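Local coordinates for protein lipase (Rhizopus chinensis, PDB 6A0W) that probably hydrolyses the ester bonds of fats and related esters as a fungal class 3 lipase, with an N-terminal segment that regulates its affinity for substrate, at residues E3-M8 with S115-M120; G170-G175 with A282-Y287; H228-V233 with N273-F278; S250-K253 with D258-I261. One frame throughout, in Å; residues are numbered along the deposited sequence.

Overall arrangement
The four contacts spread outward from a probable catalytic triad. Contact 2 brings Ser172 and His284 together about 8 Å from the centre of the chain; contact 3, centred about 13 Å from contact 2, supplies Asp231, whose OD2 meets both His284 ND1 and, at 2.5 Å, Tyr287 OH. Contact 4 is the hairpin of strands 248-252 and 258-262, next to that acid-bearing turn, with the centres of contacts 3 and 4 about 12 Å apart and Lys229 N hydrogen-bonded to Ile252 O at 2.9 Å. Contact 1, at the N-terminal segment, touches contact 3 through Met8 and Ile117 and contact 2 through Met120, but its nearest atoms remain about 12 Å from contact 4.

Contact 1. Residues E3-M8 with S115-M120; sequences ETVGGM and SAITDM
Val5 is the centre of this contact, lying with both methyl groups against the end of helix 113-118. Its CG2 comes to 3.8 Å from Thr118 CA and meets Ile117 CG2 methyl to methyl at 4.2 Å. CG1, swung anti to the backbone N (chi1 175°), also meets the backbone, 3.9 Å from Ile117 O. The valine thus touches the helix mainly along its main chain. Ile117 offers its short branch alone, while its long CG1-CD1 arm leads inward to Val233. Thr118 adds its methyl, CG2, 4.2 Å from Val5 CG2, and its OG1 makes a weak hydrogen bond to Arg114 O.

Val5 is presented by a tight hairpin: a type I' turn from Val5 to Met8, with Gly6 and Gly7 at positive phi, joins strands 4-5 and 8-9. At the margin the carboxylate of Glu3 passes near Thr118, and its OE2 makes a long, weak ion pair with Arg114. The helix probably corresponds to the lid of related fungal lipases, and residues 3-8 probably belong to the N-terminal segment that regulates substrate affinity. With no hydrogen bond between the two segments, their union rests on van der Waals contact, consistent with an interface that could part at little polar cost.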
loop_
_atom_site.group_PDB
_atom_site.type_symbol
_atom_site.label_atom_id
_atom_site.label_comp_id
_atom_site.label_asym_id
_atom_site.label_seq_id
_atom_site.Cartn_x
_atom_site.Cartn_y
_atom_site.Cartn_z
ATOM N N GLU A 3 3.780 -22.050 -11.795
ATOM C CA GLU A 3 4.276 -21.003 -12.673
ATOM C C GLU A 3 5.140 -20.065 -11.823
ATOM O O GLU A 3 4.987 -20.035 -10.598
ATOM C CB GLU A 3 3.055 -20.239 -13.186
ATOM C CG GLU A 3 3.067 -19.880 -14.655
ATOM C CD GLU A 3 1.871 -19.017 -15.005
ATOM O OE1 GLU A 3 2.034 -18.121 -15.861
ATOM O OE2 GLU A 3 0.807 -19.185 -14.357
ATOM N N THR A 4 5.964 -19.245 -12.470
ATOM C CA THR A 4 6.737 -18.216 -11.784
ATOM C C THR A 4 6.673 -16.875 -12.481
ATOM O O THR A 4 6.449 -16.807 -13.668
ATOM C CB THR A 4 8.235 -18.589 -11.616
ATOM O OG1 THR A 4 8.944 -18.391 -12.850
ATOM C CG2 THR A 4 8.394 -20.017 -11.109
ATOM N N VAL A 5 6.872 -15.808 -11.722
ATOM C CA VAL A 5 7.087 -14.485 -12.267
ATOM C C VAL A 5 8.361 -13.894 -11.691
ATOM O O VAL A 5 8.455 -13.680 -10.479
ATOM C CB VAL A 5 5.942 -13.528 -11.868
ATOM C CG1 VAL A 5 6.251 -12.117 -12.346
ATOM C CG2 VAL A 5 4.632 -14.011 -12.443
ATOM N N GLY A 6 9.323 -13.561 -12.542
ATOM C CA GLY A 6 10.564 -12.981 -12.042
ATOM C C GLY A 6 11.288 -13.958 -11.126
ATOM O O GLY A 6 11.802 -13.560 -10.079
ATOM N N GLY A 7 11.210 -15.245 -11.472
ATOM C CA GLY A 7 11.882 -16.329 -10.750
ATOM C C GLY A 7 11.212 -16.765 -9.455
ATOM O O GLY A 7 11.722 -17.641 -8.775
ATOM N N MET A 8 10.058 -16.183 -9.134
ATOM C CA MET A 8 9.384 -16.423 -7.869
ATOM C C MET A 8 8.123 -17.229 -8.101
ATOM O O MET A 8 7.328 -16.923 -8.994
ATOM C CB MET A 8 8.972 -15.099 -7.246
ATOM C CG MET A 8 9.806 -13.911 -7.664
ATOM S SD MET A 8 10.323 -13.059 -6.185
ATOM C CE MET A 8 11.991 -12.517 -6.574
ATOM N N SER A 115 -3.686 -12.808 -12.384
ATOM C CA SER A 115 -3.383 -12.276 -13.721
ATOM C C SER A 115 -2.638 -10.945 -13.646
ATOM O O SER A 115 -1.799 -10.649 -14.482
ATOM C CB SER A 115 -4.676 -12.117 -14.562
ATOM O OG SER A 115 -5.552 -11.127 -14.035
ATOM N N ALA A 116 -3.025 -10.046 -12.760
ATOM C CA ALA A 116 -2.344 -8.747 -12.687
ATOM C C ALA A 116 -0.824 -8.912 -12.485
ATOM O O ALA A 116 -0.031 -8.223 -13.102
ATOM C CB ALA A 116 -2.915 -7.918 -11.564
ATOM N N ILE A 117 -0.430 -9.896 -11.697
ATOM C CA ILE A 117 0.988 -10.141 -11.457
ATOM C C ILE A 117 1.630 -10.851 -12.628
ATOM O O ILE A 117 2.738 -10.488 -13.056
ATOM C CB ILE A 117 1.192 -11.005 -10.185
ATOM C CG1 ILE A 117 0.649 -10.287 -8.957
ATOM C CG2 ILE A 117 2.665 -11.304 -9.987
ATOM C CD1 ILE A 117 1.003 -8.815 -8.864
ATOM N N THR A 118 0.972 -11.908 -13.119
ATOM C CA THR A 118 1.520 -12.665 -14.254
ATOM C C THR A 118 1.610 -11.804 -15.522
ATOM O O THR A 118 2.577 -11.890 -16.222
ATOM C CB THR A 118 0.752 -13.962 -14.569
ATOM O OG1 THR A 118 -0.523 -13.619 -15.091
ATOM C CG2 THR A 118 0.571 -14.808 -13.354
ATOM N N ASP A 119 0.694 -10.869 -15.750
ATOM C CA ASP A 119 0.729 -10.072 -16.988
ATOM C C ASP A 119 1.513 -8.790 -16.854
ATOM O O ASP A 119 1.499 -7.965 -17.766
ATOM C CB ASP A 119 -0.699 -9.715 -17.426
ATOM C CG ASP A 119 -1.505 -10.947 -17.843
ATOM O OD1 ASP A 119 -0.884 -12.033 -17.918
ATOM O OD2 ASP A 119 -2.752 -10.856 -17.955
ATOM N N MET A 120 2.023 -8.507 -15.654
ATOM C CA MET A 120 2.480 -7.148 -15.345
ATOM C C MET A 120 3.607 -6.859 -16.337
ATOM O O MET A 120 4.437 -7.720 -16.534
ATOM C CB MET A 120 3.035 -7.080 -13.907
ATOM C CG MET A 120 3.493 -5.692 -13.489
ATOM S SD MET A 120 4.032 -5.669 -11.764
ATOM C CE MET A 120 2.441 -5.782 -10.954
#

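Contact 2. Residues G170-G175 with A282-Y287; sequences GHSLGG and ADHLTY
Ser172 and His284 stand 7.8 Å apart CA to CA, the serine on a sharp turn between strand 165-171 and helix 173-188, the histidine in the 3-10 turn 282-284. Their side chains close that gap: Ser172 OG and His284 NE2 are hydrogen-bonded at 2.7 Å, the oxygen lying in the imidazole plane at the ring's edge. Both groups reach out by standing anti to their own backbone N, chi1 being -167° for the serine and -173° for the histidine.

The turn Gly170 to Gly174, Gly-His-Ser-Leu-Gly, has the sequence and shape of a nucleophile elbow, as in other alpha/beta-hydrolase lipases. Ser172 has the strained backbone expected there, with a positive phi of 61°, and occupies the N-cap position of the helix that follows. Ser172, His284 and Asp231 probably form the catalytic triad, Asp231 OD2 receiving a hydrogen bond from His284 ND1.

His171 supplies a second grip. Its NE2 donates to His284 O at 2.8 Å, a bent bond that leaves the ring plane, and the same nitrogen sits 3.4 Å above the centre of the His284 ring. The two imidazole planes are inclined to each other in an oblique pairing, their centroids 4.2 Å apart. His171 ND1 is hydrogen-bonded to Tyr55 OH, so both ring nitrogens are engaged. Beside it, Tyr287 CE1 comes to 4.3 Å from His171 CD2, while the Tyr287 hydroxyl belongs to Asp231, and Phe113 lies edge-to-face with His284.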
loop_
_atom_site.group_PDB
_atom_site.type_symbol
_atom_site.label_atom_id
_atom_site.label_comp_id
_atom_site.label_asym_id
_atom_site.label_seq_id
_atom_site.Cartn_x
_atom_site.Cartn_y
_atom_site.Cartn_z
ATOM N N GLY A 170 -3.453 1.692 0.989
ATOM C CA GLY A 170 -3.892 0.754 -0.021
ATOM C C GLY A 170 -3.223 -0.596 0.098
ATOM O O GLY A 170 -2.097 -0.687 0.609
ATOM N N HIS A 171 -3.915 -1.606 -0.435
ATOM C CA HIS A 171 -3.410 -2.975 -0.615
ATOM C C HIS A 171 -2.961 -3.123 -2.047
ATOM O O HIS A 171 -3.557 -2.524 -2.953
ATOM C CB HIS A 171 -4.531 -3.972 -0.259
ATOM C CG HIS A 171 -4.224 -5.397 -0.590
ATOM N ND1 HIS A 171 -4.932 -6.099 -1.540
ATOM C CD2 HIS A 171 -3.366 -6.285 -0.029
ATOM C CE1 HIS A 171 -4.488 -7.345 -1.576
ATOM N NE2 HIS A 171 -3.482 -7.460 -0.726
ATOM N N SER A 172 -1.903 -3.888 -2.277
ATOM C CA SER A 172 -1.635 -4.364 -3.624
ATOM C C SER A 172 -1.417 -3.163 -4.563
ATOM O O SER A 172 -0.737 -2.210 -4.182
ATOM C CB SER A 172 -2.786 -5.250 -4.118
ATOM O OG SER A 172 -2.455 -5.975 -5.308
ATOM N N LEU A 173 -1.920 -3.217 -5.796
ATOM C CA LEU A 173 -1.736 -2.086 -6.738
ATOM C C LEU A 173 -2.297 -0.818 -6.134
ATOM O O LEU A 173 -1.858 0.280 -6.443
ATOM C CB LEU A 173 -2.347 -2.383 -8.115
ATOM C CG LEU A 173 -1.414 -3.050 -9.105
ATOM C CD1 LEU A 173 -0.874 -4.388 -8.598
ATOM C CD2 LEU A 173 -2.133 -3.197 -10.446
ATOM N N GLY A 174 -3.222 -0.959 -5.204
ATOM C CA GLY A 174 -3.733 0.201 -4.493
ATOM C C GLY A 174 -2.680 0.877 -3.632
ATOM O O GLY A 174 -2.768 2.087 -3.338
ATOM N N GLY A 175 -1.720 0.074 -3.183
ATOM C CA GLY A 175 -0.602 0.595 -2.393
ATOM C C GLY A 175 0.297 1.458 -3.267
ATOM O O GLY A 175 0.744 2.498 -2.820
ATOM N N ALA A 282 -1.159 -16.538 -2.717
ATOM C CA ALA A 282 -2.150 -16.794 -1.656
ATOM C C ALA A 282 -1.830 -15.900 -0.452
ATOM O O ALA A 282 -2.727 -15.429 0.229
ATOM C CB ALA A 282 -2.123 -18.273 -1.217
ATOM N N ASP A 283 -0.546 -15.730 -0.133
ATOM C CA ASP A 283 -0.184 -14.904 1.020
ATOM C C ASP A 283 -0.535 -13.412 0.844
ATOM O O ASP A 283 -0.529 -12.686 1.834
ATOM C CB ASP A 283 1.300 -15.100 1.396
ATOM C CG ASP A 283 1.512 -16.304 2.335
ATOM O OD1 ASP A 283 0.518 -16.831 2.853
ATOM O OD2 ASP A 283 2.650 -16.615 2.684
ATOM N N HIS A 284 -0.852 -12.972 -0.387
ATOM C CA HIS A 284 -1.238 -11.566 -0.660
ATOM C C HIS A 284 -2.602 -11.224 -0.093
ATOM O O HIS A 284 -2.931 -10.034 0.103
ATOM C CB HIS A 284 -1.233 -11.344 -2.169
ATOM C CG HIS A 284 -1.432 -9.926 -2.612
ATOM N ND1 HIS A 284 -0.575 -8.906 -2.258
ATOM C CD2 HIS A 284 -2.241 -9.407 -3.577
ATOM C CE1 HIS A 284 -0.839 -7.833 -2.991
ATOM N NE2 HIS A 284 -1.860 -8.103 -3.789
ATOM N N LEU A 285 -3.387 -12.268 0.220
ATOM C CA LEU A 285 -4.834 -12.130 0.406
ATOM C C LEU A 285 -5.319 -11.941 1.819
ATOM O O LEU A 285 -6.506 -11.653 2.026
ATOM C CB LEU A 285 -5.584 -13.293 -0.257
ATOM C CG LEU A 285 -5.256 -13.566 -1.736
ATOM C CD1 LEU A 285 -6.161 -14.676 -2.284
ATOM C CD2 LEU A 285 -5.371 -12.307 -2.605
ATOM N N THR A 286 -4.406 -12.049 2.787
ATOM C CA THR A 286 -4.750 -11.909 4.199
ATOM C C THR A 286 -3.631 -11.170 4.931
ATOM O O THR A 286 -2.456 -11.489 4.759
ATOM C CB THR A 286 -4.937 -13.309 4.856
ATOM O OG1 THR A 286 -5.727 -14.127 3.988
ATOM C CG2 THR A 286 -5.677 -13.177 6.195
ATOM N N TYR A 287 -3.999 -10.100 5.620
ATOM C CA TYR A 287 -3.072 -9.301 6.405
ATOM C C TYR A 287 -3.727 -9.116 7.766
ATOM O O TYR A 287 -4.819 -8.540 7.868
ATOM C CB TYR A 287 -2.808 -7.921 5.734
ATOM C CG TYR A 287 -1.665 -7.994 4.724
ATOM C CD1 TYR A 287 -1.854 -8.553 3.472
ATOM C CD2 TYR A 287 -0.416 -7.462 5.001
ATOM C CE1 TYR A 287 -0.812 -8.647 2.563
ATOM C CE2 TYR A 287 0.652 -7.559 4.096
ATOM C CZ TYR A 287 0.450 -8.129 2.877
ATOM O OH TYR A 287 1.514 -8.354 2.031
#

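Contact 3. Residues H228-V233 with N273-F278; sequences HKRDIV and NSIVPF. With SO4 (sulfate ion), chain C.
The type II' beta turn from His228 to Asp231, which carries the probable triad acid, meets the loop 273-278 through Arg230. Arg230 NH1 donates to Phe278 O at 3.2 Å, with the oxygen in the guanidinium plane and the nitrogen on a carbonyl lone pair. The arginine runs extended from CG to NE alongside the phenylalanine side chain, its guanidinium perpendicular to the ring; NH2 is bonded to Pro17 O.

Ile275 packs across the base of that arm. Its chi1 of 59° wedges CG1 between its own backbone N and carbonyl carbon, which carries CD1 to 3.7 Å from Arg230 CA. Farther along the turn, Asp231 OD1 accepts from Val233 N in an Asx turn, met from above the carboxylate plane. On the far side, His228 NE2 donates to sulfate O2 at 2.7 Å, in the plane of its ring, and Lys229 CE lies 3.5 Å from that oxygen; Phe288 N and Gly289 N also bind the ion, probably a relic of crystallisation.

The site lies between strand 248-252, whose Trp251 touches Ile275, and strand 8-9, whose Met8 touches Ile232 and Val276.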
loop_
_atom_site.group_PDB
_atom_site.type_symbol
_atom_site.label_atom_id
_atom_site.label_comp_id
_atom_site.label_asym_id
_atom_site.label_seq_id
_atom_site.Cartn_x
_atom_site.Cartn_y
_atom_site.Cartn_z
ATOM N N HIS A 228 3.084 -9.568 4.273
ATOM C CA HIS A 228 2.534 -10.778 4.903
ATOM C C HIS A 228 3.240 -12.021 4.428
ATOM O O HIS A 228 3.122 -12.474 3.258
ATOM C CB HIS A 228 1.044 -10.927 4.663
ATOM C CG HIS A 228 0.456 -12.170 5.276
ATOM N ND1 HIS A 228 -0.064 -13.198 4.517
ATOM C CD2 HIS A 228 0.249 -12.517 6.576
ATOM C CE1 HIS A 228 -0.607 -14.100 5.321
ATOM N NE2 HIS A 228 -0.389 -13.736 6.573
ATOM N N LYS A 229 4.031 -12.545 5.360
ATOM C CA LYS A 229 4.790 -13.763 5.148
ATOM C C LYS A 229 5.436 -13.833 3.774
ATOM O O LYS A 229 6.386 -13.088 3.510
ATOM C CB LYS A 229 3.885 -14.962 5.421
ATOM C CG LYS A 229 3.367 -15.020 6.845
ATOM C CD LYS A 229 2.494 -16.231 7.122
ATOM C CE LYS A 229 1.747 -16.017 8.408
ATOM N NZ LYS A 229 0.924 -17.178 8.768
ATOM N N ARG A 230 4.969 -14.753 2.921
ATOM C CA ARG A 230 5.622 -15.037 1.645
ATOM C C ARG A 230 4.937 -14.345 0.438
ATOM O O ARG A 230 5.171 -14.727 -0.707
ATOM C CB ARG A 230 5.624 -16.554 1.366
ATOM C CG ARG A 230 6.413 -17.397 2.349
ATOM C CD ARG A 230 6.216 -18.889 2.091
ATOM N NE ARG A 230 6.863 -19.727 3.103
ATOM C CZ ARG A 230 8.169 -19.983 3.125
ATOM N NH1 ARG A 230 8.984 -19.435 2.241
ATOM N NH2 ARG A 230 8.670 -20.775 4.062
ATOM N N ASP A 231 4.096 -13.355 0.699
ATOM C CA ASP A 231 3.386 -12.600 -0.365
ATOM C C ASP A 231 4.325 -12.227 -1.483
ATOM O O ASP A 231 5.353 -11.573 -1.263
ATOM C CB ASP A 231 2.733 -11.359 0.276
ATOM C CG ASP A 231 2.005 -10.475 -0.714
ATOM O OD1 ASP A 231 1.932 -10.871 -1.892
ATOM O OD2 ASP A 231 1.438 -9.434 -0.271
ATOM N N ILE A 232 4.023 -12.704 -2.692
ATOM C CA ILE A 232 4.859 -12.395 -3.862
ATOM C C ILE A 232 4.907 -10.915 -4.239
ATOM O O ILE A 232 5.887 -10.432 -4.814
ATOM C CB ILE A 232 4.429 -13.206 -5.082
ATOM C CG1 ILE A 232 5.469 -13.123 -6.178
ATOM C CG2 ILE A 232 3.042 -12.828 -5.579
ATOM C CD1 ILE A 232 5.220 -14.145 -7.252
ATOM N N VAL A 233 3.841 -10.191 -3.962
ATOM C CA VAL A 233 3.661 -8.927 -4.671
ATOM C C VAL A 233 4.746 -7.869 -4.333
ATOM O O VAL A 233 5.139 -7.050 -5.201
ATOM C CB VAL A 233 2.218 -8.357 -4.514
ATOM C CG1 VAL A 233 2.104 -7.042 -5.281
ATOM C CG2 VAL A 233 1.195 -9.315 -5.113
ATOM N N ASN A 273 12.456 -10.206 1.957
ATOM C CA ASN A 273 13.358 -10.612 0.878
ATOM C C ASN A 273 14.146 -11.868 1.239
ATOM O O ASN A 273 14.652 -12.541 0.345
ATOM C CB ASN A 273 14.336 -9.499 0.498
ATOM C CG ASN A 273 13.639 -8.352 -0.201
ATOM O OD1 ASN A 273 12.621 -8.557 -0.856
ATOM N ND2 ASN A 273 14.184 -7.152 -0.076
ATOM N N SER A 274 14.185 -12.197 2.524
ATOM C CA SER A 274 14.841 -13.432 3.007
ATOM C C SER A 274 14.096 -14.710 2.635
ATOM O O SER A 274 14.706 -15.751 2.715
ATOM C CB SER A 274 15.053 -13.397 4.541
ATOM O OG SER A 274 13.854 -13.553 5.262
ATOM N N ILE A 275 12.812 -14.662 2.249
ATOM C CA ILE A 275 12.111 -15.874 1.801
ATOM C C ILE A 275 12.048 -16.088 0.261
ATOM O O ILE A 275 11.561 -17.111 -0.219
ATOM C CB ILE A 275 10.708 -16.043 2.439
ATOM C CG1 ILE A 275 9.758 -14.862 2.154
ATOM C CG2 ILE A 275 10.828 -16.241 3.943
ATOM C CD1 ILE A 275 9.197 -14.851 0.756
ATOM N N VAL A 276 12.616 -15.177 -0.505
ATOM C CA VAL A 276 12.633 -15.261 -1.954
ATOM C C VAL A 276 13.524 -16.440 -2.348
ATOM O O VAL A 276 14.552 -16.588 -1.746
ATOM C CB VAL A 276 13.187 -13.939 -2.501
ATOM C CG1 VAL A 276 13.691 -14.044 -3.928
ATOM C CG2 VAL A 276 12.130 -12.843 -2.407
ATOM N N PRO A 277 13.111 -17.336 -3.245
ATOM C CA PRO A 277 12.012 -17.127 -4.217
ATOM C C PRO A 277 10.781 -17.964 -3.910
ATOM O O PRO A 277 9.904 -18.180 -4.757
ATOM C CB PRO A 277 12.643 -17.573 -5.542
ATOM C CG PRO A 277 13.599 -18.667 -5.123
ATOM C CD PRO A 277 14.183 -18.191 -3.799
ATOM N N PHE A 278 10.676 -18.378 -2.664
ATOM C CA PHE A 278 9.574 -19.203 -2.241
ATOM C C PHE A 278 8.446 -18.305 -1.777
ATOM O O PHE A 278 8.176 -18.182 -0.580
ATOM C CB PHE A 278 10.028 -20.170 -1.128
ATOM C CG PHE A 278 11.160 -21.070 -1.542
ATOM C CD1 PHE A 278 10.930 -22.140 -2.392
ATOM C CD2 PHE A 278 12.450 -20.828 -1.120
ATOM C CE1 PHE A 278 11.953 -22.974 -2.781
ATOM C CE2 PHE A 278 13.483 -21.646 -1.526
ATOM C CZ PHE A 278 13.235 -22.722 -2.351
HETATM S S SO4 C . -2.132 -13.257 9.354
HETATM O O1 SO4 C . -3.350 -13.205 8.549
HETATM O O2 SO4 C . -1.393 -14.482 8.988
HETATM O O3 SO4 C . -2.483 -13.286 10.784
HETATM O O4 SO4 C . -1.326 -12.044 9.072
#

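Contact 4. Residues S250-K253 with D258-I261; sequences SWIK and DVQI
Lys253 crosses over both Asp258 and Gln260 at the loop end of the hairpin of strands 248-252 and 258-262, its CB 3.6 Å from Asp258 OD2 and its CD 3.8 Å from Gln260 CG. On its other flank, Lys253 CG lies 3.6 Å above the Trp251 ring plane, offset toward the rim. A bend at chi3 (70°) then turns the ammonium aside: NZ stays 4.5 Å from Asp258 OD2, too far for a salt bridge, and bonds instead to Pro20 O and Thr22 OG1. Gln260 folds at chi2 so that NE2 donates to Asp258 OD1 at 3.0 Å, nearly head-on to the carboxylate oxygen, and also to Thr35 OG1. The opposite face, with Ser250, Ile252, Val259 and Ile261, is mostly apolar, Ile252 CG1 meeting Val259 CG2 at 4.4 Å; Ser250 OG bonds to Thr226 OG1.

Beneath the side chains, the strands run antiparallel at 158°. Trp251 and Gln260 form the hydrogen-bonded pair, Trp251 N to Gln260 O at 2.7 Å and Gln260 N to Trp251 O at 2.8 Å, and Lys253 N reaches Asp258 O. The Gln260 amide thus fixes one oxygen of the Asp258 carboxylate, while Lys253 lends its aliphatic chain and probably only a diffuse electrostatic attraction.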
loop_
_atom_site.group_PDB
_atom_site.type_symbol
_atom_site.label_atom_id
_atom_site.label_comp_id
_atom_site.label_asym_id
_atom_site.label_seq_id
_atom_site.Cartn_x
_atom_site.Cartn_y
_atom_site.Cartn_z
ATOM N N SER A 250 7.457 -3.623 7.529
ATOM C CA SER A 250 6.967 -4.371 8.660
ATOM C C SER A 250 6.491 -5.741 8.174
ATOM O O SER A 250 5.591 -5.824 7.333
ATOM C CB SER A 250 5.844 -3.610 9.362
ATOM O OG SER A 250 4.915 -3.036 8.456
ATOM N N TRP A 251 7.218 -6.796 8.548
ATOM C CA TRP A 251 7.043 -8.140 7.971
ATOM C C TRP A 251 6.334 -9.053 8.970
ATOM O O TRP A 251 6.883 -9.327 10.033
ATOM C CB TRP A 251 8.391 -8.731 7.614
ATOM C CG TRP A 251 8.331 -10.066 6.967
ATOM C CD1 TRP A 251 7.346 -10.550 6.178
ATOM C CD2 TRP A 251 9.338 -11.076 7.016
ATOM N NE1 TRP A 251 7.712 -11.769 5.657
ATOM C CE2 TRP A 251 8.933 -12.114 6.166
ATOM C CE3 TRP A 251 10.553 -11.189 7.675
ATOM C CZ2 TRP A 251 9.666 -13.276 6.014
ATOM C CZ3 TRP A 251 11.322 -12.315 7.461
ATOM C CH2 TRP A 251 10.875 -13.346 6.635
ATOM N N ILE A 252 5.104 -9.448 8.647
ATOM C CA ILE A 252 4.321 -10.366 9.452
ATOM C C ILE A 252 4.841 -11.770 9.210
ATOM O O ILE A 252 4.708 -12.321 8.123
ATOM C CB ILE A 252 2.853 -10.390 9.051
ATOM C CG1 ILE A 252 2.212 -9.010 9.151
ATOM C CG2 ILE A 252 2.095 -11.342 9.938
ATOM C CD1 ILE A 252 0.829 -8.940 8.492
ATOM N N LYS A 253 5.564 -12.294 10.191
ATOM C CA LYS A 253 6.108 -13.640 10.093
ATOM C C LYS A 253 5.099 -14.638 10.646
ATOM O O LYS A 253 4.817 -15.657 10.026
ATOM C CB LYS A 253 7.456 -13.709 10.802
ATOM C CG LYS A 253 8.525 -12.869 10.126
ATOM C CD LYS A 253 9.883 -13.061 10.790
ATOM C CE LYS A 253 10.503 -14.428 10.541
ATOM N NZ LYS A 253 11.749 -14.657 11.338
ATOM N N ASP A 258 4.596 -11.996 16.155
ATOM C CA ASP A 258 5.888 -12.048 15.468
ATOM C C ASP A 258 5.790 -11.208 14.189
ATOM O O ASP A 258 5.725 -11.748 13.094
ATOM C CB ASP A 258 6.360 -13.478 15.193
ATOM C CG ASP A 258 7.760 -13.528 14.639
ATOM O OD1 ASP A 258 8.409 -12.473 14.669
ATOM O OD2 ASP A 258 8.234 -14.605 14.188
ATOM N N VAL A 259 5.766 -9.881 14.358
ATOM C CA VAL A 259 5.882 -8.917 13.255
ATOM C C VAL A 259 7.199 -8.168 13.369
ATOM O O VAL A 259 7.454 -7.538 14.383
ATOM C CB VAL A 259 4.737 -7.899 13.311
ATOM C CG1 VAL A 259 4.793 -6.979 12.087
ATOM C CG2 VAL A 259 3.377 -8.608 13.369
ATOM N N GLN A 260 8.080 -8.307 12.391
ATOM C CA GLN A 260 9.422 -7.733 12.493
ATOM C C GLN A 260 9.519 -6.448 11.650
ATOM O O GLN A 260 9.136 -6.437 10.473
ATOM C CB GLN A 260 10.470 -8.729 12.000
ATOM C CG GLN A 260 10.616 -9.949 12.906
ATOM C CD GLN A 260 10.909 -9.568 14.367
ATOM O OE1 GLN A 260 11.791 -8.755 14.633
ATOM N NE2 GLN A 260 10.126 -10.090 15.299
ATOM N N ILE A 261 10.104 -5.406 12.234
ATOM C CA ILE A 261 10.393 -4.158 11.546
ATOM C C ILE A 261 11.852 -4.041 11.134
ATOM O O ILE A 261 12.776 -4.012 11.954
ATOM C CB ILE A 261 9.937 -2.945 12.367
ATOM C CG1 ILE A 261 8.491 -3.109 12.744
ATOM C CG2 ILE A 261 10.181 -1.615 11.627
ATOM C CD1 ILE A 261 7.916 -1.958 13.562
#